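Serine protease inhibitor 2 (Anopheles gambiae, PDB 3PZF) inhibits the clip-domain serine proteases CLIPB4, CLIPB9 and CLIPB10, thereby blocking phenoloxidase activation and restraining melanization in mosquito hemolymph. Local coordinates at residues Tyr56-Thr61 with Asn122-Ile127; Val77-Asn80 with His85-Ser88; Lys49-Leu54 with Ile177-Val182; Val67-Arg72 with Ile305-Ser310. One frame throughout, in Å; residues are numbered along the deposited sequence.

Interaction 1: residues Tyr56-Thr61 with Asn122-Ile127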
loop_
_atom_site.group_PDB
_atom_site.type_symbol
_atom_site.label_atom_id
_atom_site.label_comp_id
_atom_site.label_asym_id
_atom_site.label_seq_id
_atom_site.Cartn_x
_atom_site.Cartn_y
_atom_site.Cartn_z
ATOM N N TYR A 56 3.646 7.980 16.569
ATOM C CA TYR A 56 4.914 8.339 17.209
ATOM C C TYR A 56 4.969 9.823 17.586
ATOM O O TYR A 56 5.313 10.163 18.707
ATOM C CB TYR A 56 6.083 7.956 16.289
ATOM C CG TYR A 56 7.455 8.136 16.904
ATOM C CD1 TYR A 56 7.938 7.232 17.836
ATOM C CD2 TYR A 56 8.270 9.191 16.524
ATOM C CE1 TYR A 56 9.213 7.381 18.376
ATOM C CE2 TYR A 56 9.539 9.354 17.068
ATOM C CZ TYR A 56 10.000 8.442 17.990
ATOM O OH TYR A 56 11.258 8.585 18.536
ATOM N N GLU A 57 4.593 10.701 16.658
ATOM C CA GLU A 57 4.578 12.144 16.897
ATOM C C GLU A 57 3.612 12.518 18.033
ATOM O O GLU A 57 3.867 13.477 18.783
ATOM C CB GLU A 57 4.155 12.868 15.607
ATOM C CG GLU A 57 5.250 12.876 14.508
ATOM C CD GLU A 57 6.141 14.116 14.550
ATOM O OE1 GLU A 57 6.179 14.843 15.604
ATOM O OE2 GLU A 57 6.812 14.368 13.517
ATOM N N ALA A 58 2.538 11.751 18.169
ATOM C CA ALA A 58 1.511 12.053 19.190
ATOM C C ALA A 58 1.922 11.567 20.562
ATOM O O ALA A 58 1.367 11.990 21.571
ATOM C CB ALA A 58 0.198 11.394 18.821
ATOM N N SER A 59 2.881 10.653 20.602
ATOM C CA SER A 59 3.306 10.066 21.861
ATOM C C SER A 59 4.364 10.875 22.588
ATOM O O SER A 59 5.282 11.444 21.984
ATOM C CB SER A 59 3.860 8.665 21.634
ATOM O OG SER A 59 4.598 8.267 22.779
ATOM N N ASP A 60 4.237 10.895 23.907
ATOM C CA ASP A 60 5.169 11.600 24.774
ATOM C C ASP A 60 6.584 11.083 24.559
ATOM O O ASP A 60 7.560 11.841 24.551
ATOM C CB ASP A 60 4.777 11.361 26.228
ATOM C CG ASP A 60 5.294 12.433 27.144
ATOM O OD1 ASP A 60 5.511 13.565 26.654
ATOM O OD2 ASP A 60 5.482 12.142 28.345
ATOM N N THR A 61 6.660 9.769 24.395
ATOM C CA THR A 61 7.904 9.044 24.227
ATOM C C THR A 61 8.857 9.670 23.212
ATOM O O THR A 61 10.075 9.610 23.378
ATOM C CB THR A 61 7.601 7.611 23.757
ATOM O OG1 THR A 61 8.672 6.747 24.142
ATOM C CG2 THR A 61 7.407 7.559 22.234
ATOM N N ASN A 122 -3.175 22.155 18.861
ATOM C CA ASN A 122 -3.072 22.862 17.597
ATOM C C ASN A 122 -1.743 22.607 16.916
ATOM O O ASN A 122 -1.690 22.392 15.714
ATOM C CB ASN A 122 -3.258 24.370 17.788
ATOM C CG ASN A 122 -3.291 25.106 16.466
ATOM O OD1 ASN A 122 -4.261 25.005 15.705
ATOM N ND2 ASN A 122 -2.214 25.819 16.162
ATOM N N LYS A 123 -0.663 22.649 17.681
ATOM C CA LYS A 123 0.634 22.394 17.092
ATOM C C LYS A 123 0.621 20.997 16.434
ATOM O O LYS A 123 1.241 20.793 15.390
ATOM C CB LYS A 123 1.725 22.558 18.147
ATOM C CG LYS A 123 1.807 24.018 18.620
ATOM C CD LYS A 123 2.980 24.289 19.519
ATOM C CE LYS A 123 2.892 25.758 20.017
ATOM N NZ LYS A 123 3.798 26.014 21.139
ATOM N N TYR A 124 -0.138 20.055 16.991
ATOM C CA TYR A 124 -0.208 18.710 16.377
ATOM C C TYR A 124 -0.937 18.718 15.027
ATOM O O TYR A 124 -0.475 18.109 14.069
ATOM C CB TYR A 124 -0.878 17.680 17.309
ATOM C CG TYR A 124 -0.756 16.278 16.741
ATOM C CD1 TYR A 124 0.396 15.526 16.955
ATOM C CD2 TYR A 124 -1.757 15.733 15.953
ATOM C CE1 TYR A 124 0.545 14.249 16.404
ATOM C CE2 TYR A 124 -1.620 14.453 15.414
ATOM C CZ TYR A 124 -0.463 13.728 15.638
ATOM O OH TYR A 124 -0.306 12.480 15.088
ATOM N N GLN A 125 -2.086 19.385 14.936
ATOM C CA GLN A 125 -2.764 19.504 13.649
ATOM C C GLN A 125 -1.785 20.131 12.645
ATOM O O GLN A 125 -1.688 19.687 11.511
ATOM C CB GLN A 125 -4.072 20.323 13.784
ATOM C CG GLN A 125 -4.837 20.538 12.454
ATOM C CD GLN A 125 -5.991 19.550 12.213
ATOM O OE1 GLN A 125 -6.885 19.389 13.058
ATOM N NE2 GLN A 125 -6.001 18.932 11.042
ATOM N N GLN A 126 -1.020 21.134 13.074
ATOM C CA GLN A 126 -0.018 21.767 12.205
ATOM C C GLN A 126 1.004 20.775 11.629
ATOM O O GLN A 126 1.185 20.699 10.407
ATOM C CB GLN A 126 0.728 22.875 12.967
ATOM N N ILE A 127 1.697 20.040 12.497
ATOM C CA ILE A 127 2.683 19.057 12.029
ATOM C C ILE A 127 2.028 18.001 11.152
ATOM O O ILE A 127 2.571 17.593 10.128
ATOM C CB ILE A 127 3.371 18.354 13.208
ATOM C CG1 ILE A 127 4.196 19.362 14.017
ATOM C CG2 ILE A 127 4.303 17.261 12.712
ATOM C CD1 ILE A 127 5.057 20.221 13.172
#
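Tyr124 packs against Glu57 and Ala58 in a largely apolar, buried helix-to-helix contact, where the last turn of helix 45-58 meets the first turns of helix 122-132. The CE1 corner of its ring does the touching: CE1 lies 3.8 Å from Ala58 CB and 3.9 Å from Glu57 CB. The backbone is reached as well, with CE1 3.7 Å from Ala58 N, while the carbonyl carbon of Glu57 lies at the ring edge, near its plane. Setting CG anti to the backbone N (chi1 -172°) swings the tyrosine out from its own helix, so that the hydroxyl passes Ala58 CB and hydrogen-bonds Leu54 O, one turn back on helix 45-58. A second, looser touch comes from Ile127, whose CG2 sits 3.9 Å from Glu57 OE2, the two side chains crossing at about a right angle. That buried carboxylate is not left to the isoleucine: OE2 forms a salt bridge with Arg87 NE and a hydrogen bond with Tyr132 OH, which together would stabilise its charge and hold the bent glutamate chain in place. An aromatic side chain from helix 122-132 is thus fastened to the C-terminal end of helix 45-58, within the helical part of the serpin fold.

Interaction 2: residues Val77-Asn80 with His85-Ser88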
loop_
_atom_site.group_PDB
_atom_site.type_symbol
_atom_site.label_atom_id
_atom_site.label_comp_id
_atom_site.label_asym_id
_atom_site.label_seq_id
_atom_site.Cartn_x
_atom_site.Cartn_y
_atom_site.Cartn_z
ATOM N N VAL A 77 10.597 2.299 11.718
ATOM C CA VAL A 77 9.840 3.204 10.892
ATOM C C VAL A 77 10.338 4.636 11.068
ATOM O O VAL A 77 10.150 5.480 10.198
ATOM C CB VAL A 77 8.337 3.093 11.276
ATOM C CG1 VAL A 77 7.630 4.441 11.211
ATOM C CG2 VAL A 77 7.658 2.051 10.428
ATOM N N ILE A 78 10.993 4.912 12.190
ATOM C CA ILE A 78 11.482 6.254 12.484
ATOM C C ILE A 78 12.912 6.434 11.974
ATOM O O ILE A 78 13.680 5.474 11.943
ATOM C CB ILE A 78 11.432 6.538 14.015
ATOM C CG1 ILE A 78 9.981 6.466 14.520
ATOM C CG2 ILE A 78 12.092 7.884 14.358
ATOM C CD1 ILE A 78 8.960 7.214 13.663
ATOM N N GLN A 79 13.263 7.668 11.597
ATOM C CA GLN A 79 14.565 7.955 11.017
ATOM C C GLN A 79 15.560 8.390 12.070
ATOM O O GLN A 79 15.449 9.483 12.617
ATOM C CB GLN A 79 14.449 9.051 9.956
ATOM C CG GLN A 79 13.560 8.682 8.781
ATOM C CD GLN A 79 13.942 7.358 8.144
ATOM O OE1 GLN A 79 13.091 6.491 7.962
ATOM N NE2 GLN A 79 15.225 7.197 7.799
ATOM N N ASN A 80 16.541 7.534 12.344
ATOM C CA ASN A 80 17.595 7.848 13.310
ATOM C C ASN A 80 17.056 8.499 14.589
ATOM O O ASN A 80 17.742 9.316 15.217
ATOM C CB ASN A 80 18.644 8.762 12.665
ATOM N N HIS A 85 14.578 14.962 11.026
ATOM C CA HIS A 85 14.895 14.102 9.889
ATOM C C HIS A 85 13.667 13.300 9.514
ATOM O O HIS A 85 13.441 12.996 8.345
ATOM C CB HIS A 85 15.990 13.103 10.233
ATOM C CG HIS A 85 16.490 12.325 9.050
ATOM N ND1 HIS A 85 16.174 12.660 7.748
ATOM C CD2 HIS A 85 17.298 11.240 8.970
ATOM C CE1 HIS A 85 16.755 11.809 6.921
ATOM N NE2 HIS A 85 17.444 10.937 7.637
ATOM N N THR A 86 12.900 12.902 10.528
ATOM C CA THR A 86 11.755 12.026 10.284
ATOM C C THR A 86 10.712 12.783 9.475
ATOM O O THR A 86 10.191 12.268 8.481
ATOM C CB THR A 86 11.165 11.495 11.613
ATOM O OG1 THR A 86 12.141 10.670 12.263
ATOM C CG2 THR A 86 9.893 10.675 11.393
ATOM N N ARG A 87 10.421 14.005 9.896
ATOM C CA ARG A 87 9.485 14.853 9.193
ATOM C C ARG A 87 9.929 15.111 7.757
ATOM O O ARG A 87 9.139 14.929 6.852
ATOM C CB ARG A 87 9.297 16.168 9.933
ATOM C CG ARG A 87 8.453 16.005 11.188
ATOM C CD ARG A 87 8.595 17.250 12.131
ATOM N NE ARG A 87 7.897 16.997 13.390
ATOM C CZ ARG A 87 7.887 17.838 14.427
ATOM N NH1 ARG A 87 8.526 18.998 14.350
ATOM N NH2 ARG A 87 7.231 17.519 15.537
ATOM N N SER A 88 11.171 15.538 7.539
ATOM C CA SER A 88 11.595 15.887 6.185
ATOM C C SER A 88 11.633 14.657 5.292
ATOM O O SER A 88 11.319 14.744 4.120
ATOM C CB SER A 88 12.948 16.617 6.164
ATOM O OG SER A 88 13.941 15.873 6.834
#
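Gln79 and Thr86 meet where the loop leading into helix 83-98 of the serpin fold doubles back along the first turns of that helix. Gln79 N donates to Thr86 OG1 over 3.3 Å at an N-H...O angle of 150°, the one hydrogen bond across the contact. The same hydroxyl is flanked by carbon, with Ile78 CG2 at 3.5 Å from OG1 and Gln79 CB at 3.6 Å from it. On the outer side Gln79 CB also rides over one face of the exposed His85 ring, a CH-pi contact with CB 4.1 Å from the centroid and 28° off the ring normal. The imidazole stands there because a chi1 of -172° turns it away from its own backbone nitrogen and out beside the loop. One shell further out, Asn82 O, a turn earlier, hydrogen-bonds Thr86 OG1, so the hydroxyl is gripped from both the helix and the loop. Val77 O is held by Tyr90 OH from farther along the same helix, and Ile78 leans on Tyr56. The far end of Gln79 is anchored too, with OE1 hydrogen-bonded to Gln22. On its inner flank the methyl CG2 of Thr86 packs on the methyl CG2 of Thr53 from helix 45-58.

Interaction 3: residues Lys49-Leu54 with Ile177-Val182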
loop_
_atom_site.group_PDB
_atom_site.type_symbol
_atom_site.label_atom_id
_atom_site.label_comp_id
_atom_site.label_asym_id
_atom_site.label_seq_id
_atom_site.Cartn_x
_atom_site.Cartn_y
_atom_site.Cartn_z
ATOM N N LYS A 49 3.436 3.133 7.357
ATOM C CA LYS A 49 4.525 3.757 8.106
ATOM C C LYS A 49 4.192 5.206 8.451
ATOM O O LYS A 49 4.541 5.686 9.531
ATOM C CB LYS A 49 5.844 3.647 7.340
ATOM C CG LYS A 49 6.199 2.184 7.069
ATOM C CD LYS A 49 7.704 2.044 6.682
ATOM C CE LYS A 49 8.025 2.622 5.315
ATOM N NZ LYS A 49 9.452 2.230 4.893
ATOM N N ILE A 50 3.511 5.901 7.548
ATOM C CA ILE A 50 3.021 7.252 7.861
ATOM C C ILE A 50 2.099 7.237 9.113
ATOM O O ILE A 50 2.212 8.122 9.985
ATOM C CB ILE A 50 2.233 7.873 6.668
ATOM C CG1 ILE A 50 3.148 8.109 5.454
ATOM C CG2 ILE A 50 1.607 9.209 7.083
ATOM C CD1 ILE A 50 4.336 8.969 5.747
ATOM N N LEU A 51 1.190 6.274 9.183
ATOM C CA LEU A 51 0.256 6.170 10.322
ATOM C C LEU A 51 1.018 5.961 11.615
ATOM O O LEU A 51 0.733 6.575 12.650
ATOM C CB LEU A 51 -0.706 4.974 10.144
ATOM C CG LEU A 51 -1.544 5.030 8.880
ATOM C CD1 LEU A 51 -2.583 3.880 8.834
ATOM C CD2 LEU A 51 -2.225 6.388 8.844
ATOM N N LEU A 52 1.973 5.052 11.559
ATOM C CA LEU A 52 2.806 4.759 12.720
ATOM C C LEU A 52 3.629 5.964 13.135
ATOM O O LEU A 52 3.799 6.199 14.320
ATOM C CB LEU A 52 3.720 3.571 12.443
ATOM C CG LEU A 52 2.986 2.242 12.211
ATOM C CD1 LEU A 52 3.997 1.162 11.796
ATOM C CD2 LEU A 52 2.236 1.848 13.480
ATOM N N THR A 53 4.115 6.739 12.169
ATOM C CA THR A 53 4.912 7.915 12.496
ATOM C C THR A 53 3.999 8.994 13.080
ATOM O O THR A 53 4.387 9.675 14.019
ATOM C CB THR A 53 5.694 8.429 11.286
ATOM O OG1 THR A 53 6.506 7.359 10.776
ATOM C CG2 THR A 53 6.644 9.636 11.705
ATOM N N LEU A 54 2.759 9.112 12.601
ATOM C CA LEU A 54 1.836 10.091 13.253
ATOM C C LEU A 54 1.582 9.713 14.702
ATOM O O LEU A 54 1.488 10.568 15.585
ATOM C CB LEU A 54 0.524 10.179 12.489
ATOM C CG LEU A 54 0.629 10.989 11.182
ATOM C CD1 LEU A 54 -0.524 10.607 10.261
ATOM C CD2 LEU A 54 0.649 12.528 11.444
ATOM N N ILE A 177 -10.909 7.314 19.281
ATOM C CA ILE A 177 -10.113 7.864 18.188
ATOM C C ILE A 177 -9.950 6.757 17.144
ATOM O O ILE A 177 -9.514 5.661 17.476
ATOM C CB ILE A 177 -8.713 8.342 18.658
ATOM C CG1 ILE A 177 -8.843 9.556 19.579
ATOM C CG2 ILE A 177 -7.830 8.671 17.449
ATOM C CD1 ILE A 177 -7.547 9.988 20.182
ATOM N N THR A 178 -10.336 7.032 15.900
ATOM C CA THR A 178 -10.165 6.076 14.813
ATOM C C THR A 178 -9.246 6.734 13.799
ATOM O O THR A 178 -9.424 7.898 13.458
ATOM C CB THR A 178 -11.494 5.711 14.142
ATOM O OG1 THR A 178 -12.403 5.182 15.127
ATOM C CG2 THR A 178 -11.290 4.637 13.079
ATOM N N LEU A 179 -8.240 5.999 13.347
ATOM C CA LEU A 179 -7.251 6.556 12.451
ATOM C C LEU A 179 -7.514 5.850 11.136
ATOM O O LEU A 179 -7.488 4.623 11.095
ATOM C CB LEU A 179 -5.843 6.231 12.960
ATOM C CG LEU A 179 -4.662 6.627 12.070
ATOM C CD1 LEU A 179 -4.720 8.087 11.650
ATOM C CD2 LEU A 179 -3.326 6.350 12.788
ATOM N N VAL A 180 -7.762 6.613 10.070
ATOM C CA VAL A 180 -8.202 6.039 8.793
ATOM C C VAL A 180 -7.246 6.480 7.713
ATOM O O VAL A 180 -6.893 7.644 7.652
ATOM C CB VAL A 180 -9.626 6.529 8.438
ATOM C CG1 VAL A 180 -10.070 5.960 7.080
ATOM C CG2 VAL A 180 -10.605 6.105 9.507
ATOM N N ASN A 181 -6.805 5.543 6.875
ATOM C CA ASN A 181 -5.976 5.872 5.742
ATOM C C ASN A 181 -6.512 5.223 4.471
ATOM O O ASN A 181 -6.891 4.057 4.473
ATOM C CB ASN A 181 -4.540 5.398 5.967
ATOM C CG ASN A 181 -3.677 5.564 4.733
ATOM O OD1 ASN A 181 -3.164 6.653 4.450
ATOM N ND2 ASN A 181 -3.529 4.502 3.988
ATOM N N VAL A 182 -6.536 5.989 3.390
ATOM C CA VAL A 182 -6.906 5.450 2.090
ATOM C C VAL A 182 -5.916 5.958 1.051
ATOM O O VAL A 182 -5.192 6.928 1.261
ATOM C CB VAL A 182 -8.358 5.817 1.660
ATOM C CG1 VAL A 182 -9.383 5.183 2.610
ATOM C CG2 VAL A 182 -8.550 7.324 1.636
#
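Leu51 of helix 45-58 sits against Leu179 and Asn181, two inward-facing residues of strand 177-188, and this is where the contact is tight. Both methyls bear on the asparagine stem, CD1 and CD2 each 3.8 Å from Asn181 CB. The leucine CB, for its part, rests 4.0 Å from Leu179 CD2, and Leu51 CD2 lies 4.1 Å from Leu179 CG. The extended first torsion of Leu179 (chi1 174°) turns its CD2 toward Leu51 CB, the two leucines meeting at a slant. Packing slackens one turn on, since Leu54 points at the strand yet comes no nearer than 5.1 Å, and Ile50 starts toward it but turns its end away. Neither flank is a solvent side, as the residues that touch are all buried: Thr110 of strand 105-115 packs on both Leu51 and Leu54, and helix 144-158 lies across Val180 from the other face. Topologically this is helix 45-58 lying beneath the central strands of the main serpin sheet, the region known in the family as the shutter. Of Asn181 it is the CB that meets the leucine, while its OD1 hydrogen-bonds Thr110 OG1. Between these two segments the contact is apolar, with no direct hydrogen bond, an interface consistent with the sliding that serpin sheets undergo when the reactive loop inserts.

Interaction 4: residues Val67-Arg72 with Ile305-Ser310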
loop_
_atom_site.group_PDB
_atom_site.type_symbol
_atom_site.label_atom_id
_atom_site.label_comp_id
_atom_site.label_asym_id
_atom_site.label_seq_id
_atom_site.Cartn_x
_atom_site.Cartn_y
_atom_site.Cartn_z
ATOM N N VAL A 67 12.415 7.637 26.972
ATOM C CA VAL A 67 12.323 6.258 26.479
ATOM C C VAL A 67 10.977 5.635 26.834
ATOM O O VAL A 67 10.299 6.096 27.752
ATOM C CB VAL A 67 13.406 5.351 27.092
ATOM C CG1 VAL A 67 13.637 4.143 26.212
ATOM C CG2 VAL A 67 14.705 6.110 27.285
ATOM N N SER A 68 10.605 4.582 26.104
ATOM C CA SER A 68 9.394 3.805 26.391
ATOM C C SER A 68 9.243 2.699 25.354
ATOM O O SER A 68 9.917 2.716 24.333
ATOM C CB SER A 68 8.145 4.695 26.391
ATOM O OG SER A 68 7.646 4.905 25.079
ATOM N N ASN A 69 8.361 1.738 25.607
ATOM C CA ASN A 69 8.170 0.645 24.662
ATOM C C ASN A 69 7.501 1.109 23.377
ATOM O O ASN A 69 7.665 0.482 22.338
ATOM C CB ASN A 69 7.371 -0.494 25.291
ATOM C CG ASN A 69 8.231 -1.699 25.609
ATOM O OD1 ASN A 69 9.438 -1.701 25.362
ATOM N ND2 ASN A 69 7.614 -2.731 26.166
ATOM N N THR A 70 6.746 2.204 23.442
ATOM C CA THR A 70 6.167 2.791 22.233
ATOM C C THR A 70 7.273 3.363 21.340
ATOM O O THR A 70 7.409 2.975 20.184
ATOM C CB THR A 70 5.209 3.928 22.563
ATOM O OG1 THR A 70 4.020 3.397 23.161
ATOM C CG2 THR A 70 4.848 4.705 21.288
ATOM N N LYS A 71 8.059 4.296 21.880
ATOM C CA LYS A 71 9.182 4.844 21.125
ATOM C C LYS A 71 10.020 3.709 20.559
ATOM O O LYS A 71 10.394 3.727 19.392
ATOM C CB LYS A 71 10.062 5.753 21.993
ATOM C CG LYS A 71 11.315 6.256 21.260
ATOM C CD LYS A 71 12.063 7.324 22.047
ATOM C CE LYS A 71 13.089 8.025 21.171
ATOM N NZ LYS A 71 13.841 9.050 21.932
ATOM N N ARG A 72 10.288 2.714 21.394
ATOM C CA ARG A 72 11.150 1.599 21.025
ATOM C C ARG A 72 10.585 0.781 19.883
ATOM O O ARG A 72 11.306 0.444 18.952
ATOM C CB ARG A 72 11.384 0.689 22.236
ATOM N N ILE A 305 4.189 -4.583 17.038
ATOM C CA ILE A 305 3.754 -3.233 17.383
ATOM C C ILE A 305 2.523 -3.321 18.287
ATOM O O ILE A 305 1.390 -3.425 17.812
ATOM C CB ILE A 305 3.476 -2.413 16.116
ATOM C CG1 ILE A 305 4.740 -2.357 15.261
ATOM C CG2 ILE A 305 3.011 -1.001 16.484
ATOM C CD1 ILE A 305 4.562 -1.629 13.966
ATOM N N ARG A 306 2.757 -3.309 19.599
ATOM C CA ARG A 306 1.723 -3.688 20.553
ATOM C C ARG A 306 1.452 -2.613 21.609
ATOM O O ARG A 306 0.323 -2.439 22.057
ATOM C CB ARG A 306 2.121 -5.005 21.243
ATOM C CG ARG A 306 2.542 -6.115 20.263
ATOM C CD ARG A 306 2.849 -7.441 20.963
ATOM N NE ARG A 306 1.851 -8.475 20.672
ATOM C CZ ARG A 306 2.054 -9.533 19.883
ATOM N NH1 ARG A 306 3.229 -9.729 19.290
ATOM N NH2 ARG A 306 1.072 -10.410 19.688
ATOM N N GLU A 307 2.492 -1.900 22.011
ATOM C CA GLU A 307 2.356 -0.927 23.108
ATOM C C GLU A 307 1.331 0.180 22.812
ATOM O O GLU A 307 0.669 0.663 23.723
ATOM C CB GLU A 307 3.712 -0.305 23.430
ATOM C CG GLU A 307 3.672 0.722 24.555
ATOM C CD GLU A 307 4.092 0.155 25.900
ATOM O OE1 GLU A 307 4.777 0.883 26.655
ATOM O OE2 GLU A 307 3.740 -1.010 26.202
ATOM N N ILE A 308 1.189 0.579 21.548
ATOM C CA ILE A 308 0.229 1.639 21.194
ATOM C C ILE A 308 -1.236 1.182 21.317
ATOM O O ILE A 308 -2.161 1.999 21.294
ATOM C CB ILE A 308 0.473 2.185 19.771
ATOM C CG1 ILE A 308 0.429 1.055 18.747
ATOM C CG2 ILE A 308 1.823 2.893 19.683
ATOM C CD1 ILE A 308 0.363 1.553 17.324
ATOM N N PHE A 309 -1.453 -0.126 21.446
ATOM C CA PHE A 309 -2.798 -0.637 21.676
ATOM C C PHE A 309 -3.002 -1.056 23.131
ATOM O O PHE A 309 -4.054 -1.593 23.490
ATOM C CB PHE A 309 -3.085 -1.812 20.722
ATOM C CG PHE A 309 -2.824 -1.471 19.292
ATOM C CD1 PHE A 309 -3.613 -0.537 18.641
ATOM C CD2 PHE A 309 -1.753 -2.037 18.607
ATOM C CE1 PHE A 309 -3.356 -0.191 17.311
ATOM C CE2 PHE A 309 -1.494 -1.699 17.280
ATOM C CZ PHE A 309 -2.293 -0.774 16.638
ATOM N N SER A 310 -2.013 -0.779 23.977
ATOM C CA SER A 310 -2.048 -1.246 25.362
ATOM C C SER A 310 -2.670 -0.220 26.307
ATOM O O SER A 310 -2.872 0.933 25.941
ATOM C CB SER A 310 -0.638 -1.596 25.838
ATOM O OG SER A 310 0.096 -0.433 26.186
#
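Glu307 and Thr70 cross at about a right angle, the stem of the acid lying over the first turn of helix 69-73. This short helix of the serpin fold is packed here against the loop that follows helix 297-302, beside helix 45-58. The glutamate leaves its 3-10 turn fully extended at chi1 (180°) and then bends at chi2 (98°), which lays CG beside the threonine and sends the carboxylate on toward Asn69. CG comes to within 3.0 Å of Thr70 OG1, an unusually short carbon-oxygen approach, tight or slightly misplaced in the model. Further along, OE1 stands 3.2 Å from Asn69 CB, so the acid meets the aliphatic root of that residue and not its amide. Thr70 turns its other branch to Ile308: the methyl CG2 meets Ile308 CG2 at 3.9 Å, again with the side chains roughly perpendicular.

Each partner is braced from within. Ser68 OG, at the N-cap of the helix, accepts a nearly straight bond from Lys71 N (3.3 Å, 167°) and a weak one from Thr70 N. In the loop, Glu307 O takes both Ser310 N and Ser310 OG, the latter at 2.8 Å, tightening the turn. Glu73 of the helix accepts from the backbone N-H groups of Arg306 and Glu307, while Ile308 packs on Ile55.

The direct contact is van der Waals, and the polar tie between the two elements comes from Glu73. With its carboxylate close to the helix N-terminus, Glu307 probably also gains modestly from the partial positive charge there.

In the fold
Helix 45-58 runs through the set, supplying one side of interactions 1 and 3 and packing against interactions 2 and 4. Interactions 1 and 3 are buried, and a tyrosine hydrogen bond connects them; interaction 3, nearer the centre of the chain, is wholly apolar across its faces, whereas interaction 1 places an acid beside its aromatic contact. Interactions 2 and 4 are partly exposed and mix polar with carbon surfaces, yet a direct hydrogen bond appears only in interaction 2. A salt bridge links interactions 1 and 2, and Leu52 against Ile305 joins interactions 3 and 4, whereas interactions 2 and 4 do not touch.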